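PDB 3QC0: sugar isomerase from Sinorhizobium meliloti, which binds a zinc ion within a xylose isomerase-like TIM barrel and probably interconverts sugars, its precise substrate being unknown. Local coordinates for residues Leu201-Cys206 and Lys230-Arg235. Numbering follows the deposited sequence.
Sequences LAHHIC and KGIRRR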
# COMPACT_ATOMS: atom_id res chain seq x y z
N LEU A 201 -11.27 18.64 -1.14
CA LEU A 201 -10.72 19.79 -1.86
C LEU A 201 -10.24 19.49 -3.27
O LEU A 201 -10.10 20.40 -4.07
CB LEU A 201 -9.55 20.38 -1.08
CG LEU A 201 -9.87 21.05 0.25
CD1 LEU A 201 -8.67 21.40 1.13
CD2 LEU A 201 -10.67 22.36 -0.04
N ALA A 202 -9.94 18.23 -3.58
CA ALA A 202 -9.43 17.88 -4.89
C ALA A 202 -9.67 16.42 -5.14
O ALA A 202 -9.78 15.63 -4.18
CB ALA A 202 -7.92 18.20 -5.01
N HIS A 203 -9.71 16.08 -6.42
CA HIS A 203 -9.90 14.71 -6.91
C HIS A 203 -8.94 14.49 -8.04
O HIS A 203 -9.04 15.17 -9.09
CB HIS A 203 -11.35 14.54 -7.37
CG HIS A 203 -11.67 13.21 -7.96
ND1 HIS A 203 -12.79 12.98 -8.72
CD2 HIS A 203 -11.02 12.00 -7.87
CE1 HIS A 203 -12.84 11.71 -9.07
NE2 HIS A 203 -11.75 11.10 -8.61
N HIS A 204 -7.96 13.60 -7.83
CA HIS A 204 -6.96 13.31 -8.84
C HIS A 204 -7.27 11.97 -9.48
O HIS A 204 -7.59 10.98 -8.78
CB HIS A 204 -5.53 13.26 -8.28
CG HIS A 204 -5.14 14.45 -7.47
ND1 HIS A 204 -3.99 14.50 -6.73
CD2 HIS A 204 -5.76 15.65 -7.31
CE1 HIS A 204 -3.92 15.69 -6.13
NE2 HIS A 204 -4.98 16.41 -6.48
N ILE A 205 -7.11 11.94 -10.80
CA ILE A 205 -7.40 10.75 -11.59
C ILE A 205 -6.22 10.27 -12.43
O ILE A 205 -5.33 11.03 -12.78
CB ILE A 205 -8.65 10.93 -12.48
CG1 ILE A 205 -8.48 12.13 -13.41
CG2 ILE A 205 -9.91 11.03 -11.60
CD1 ILE A 205 -9.61 12.19 -14.52
N CYS A 206 -6.26 8.96 -12.71
CA CYS A 206 -5.21 8.18 -13.37
C CYS A 206 -5.70 6.73 -13.17
O CYS A 206 -6.87 6.52 -12.88
CB CYS A 206 -3.82 8.41 -12.76
SG CYS A 206 -3.74 8.02 -11.02
N LYS A 230 -15.36 5.53 -12.42
CA LYS A 230 -16.75 5.97 -12.46
C LYS A 230 -17.38 5.88 -11.08
O LYS A 230 -18.02 6.82 -10.61
CB LYS A 230 -17.52 5.11 -13.48
CG LYS A 230 -19.02 5.30 -13.64
CD LYS A 230 -19.66 4.06 -14.42
CE LYS A 230 -20.88 4.38 -15.30
NZ LYS A 230 -21.20 3.31 -16.37
N GLY A 231 -17.18 4.75 -10.40
CA GLY A 231 -17.74 4.55 -9.07
C GLY A 231 -17.20 5.50 -8.01
O GLY A 231 -17.94 6.04 -7.19
N ILE A 232 -15.89 5.71 -8.01
CA ILE A 232 -15.28 6.63 -7.07
C ILE A 232 -15.86 8.05 -7.32
O ILE A 232 -16.23 8.75 -6.37
CB ILE A 232 -13.74 6.61 -7.18
CG1 ILE A 232 -13.18 5.26 -6.66
CG2 ILE A 232 -13.12 7.80 -6.43
CD1 ILE A 232 -11.67 5.10 -6.86
N ARG A 233 -15.92 8.47 -8.59
CA ARG A 233 -16.39 9.83 -8.91
C ARG A 233 -17.84 9.98 -8.49
O ARG A 233 -18.20 11.04 -7.98
CB ARG A 233 -16.23 10.17 -10.36
CG ARG A 233 -16.76 11.57 -10.73
CD ARG A 233 -15.94 12.69 -10.10
NE ARG A 233 -16.58 14.01 -10.34
CZ ARG A 233 -16.04 15.16 -9.98
NH1 ARG A 233 -14.86 15.22 -9.36
NH2 ARG A 233 -16.71 16.30 -10.22
N ARG A 234 -18.66 8.96 -8.71
CA ARG A 234 -20.07 9.03 -8.29
C ARG A 234 -20.16 9.21 -6.78
O ARG A 234 -20.99 9.98 -6.27
CB ARG A 234 -20.88 7.79 -8.72
CG ARG A 234 -21.17 7.70 -10.21
CD ARG A 234 -22.23 6.60 -10.51
NE ARG A 234 -22.11 5.46 -9.58
CZ ARG A 234 -21.47 4.30 -9.81
NH1 ARG A 234 -20.89 4.03 -10.98
NH2 ARG A 234 -21.43 3.37 -8.86
N ARG A 235 -19.32 8.51 -6.04
CA ARG A 235 -19.31 8.68 -4.60
C ARG A 235 -18.79 10.05 -4.16
O ARG A 235 -19.31 10.63 -3.22
CB ARG A 235 -18.45 7.57 -3.96
CG ARG A 235 -19.12 6.19 -4.06
CD ARG A 235 -18.25 5.16 -3.43
NE ARG A 235 -18.84 3.82 -3.52
CZ ARG A 235 -19.87 3.40 -2.80
NH1 ARG A 235 -20.50 4.21 -1.93
NH2 ARG A 235 -20.30 2.13 -2.98
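His203, on barrel strand 200-205, faces Ile232 and Arg233 of helix 229-238 on the outside of the barrel, and the two backbones come nearest at His203 and Arg233, whose CA atoms lie 8.4 Å apart. The imidazole spans rather more than half of that gap: CG stands anti to the backbone N (chi1 177°), which carries the ring outward from the strand to the helix. Arg233 also leaves its backbone with CG anti to N, but a bend at chi2 (67°) turns the chain back along the edge of the imidazole. There Arg233 NH1 donates a hydrogen bond to His203 ND1 at 3.1 Å, nearly straight at 163°. Ring and guanidinium are almost coplanar, and the donor lies in the imidazole plane. The aliphatic part of the arginine follows the same edge, with Arg233 CD 3.4 Å from His203 CE1. Farther round the ring, the methyl Ile232 CG2 approaches His203 NE2 at 4.2 Å, a loose van der Waals touch; Val178 of helix 178-181 meets both residues. Arg233 has its strongest partner in Glu237, through a salt bridge at NE, while NH2 makes a hydrogen bond to Gly243 O ahead of strand 245-247. The contact thus ties strand to helix within a beta-alpha-beta unit of the TIM barrel. The neighbouring His204 binds the zinc ion through ND1, together with Glu142, Asp177 and Glu248, whereas the side chain of His203 stays about 9 Å from the metal. Accepting a bond at ND1 implies that this nitrogen carries no proton, so a neutral His203 would probably be protonated at NE2, a state that the adjacent guanidinium charge, though partly offset by Glu237, would be expected to favour over the imidazolium.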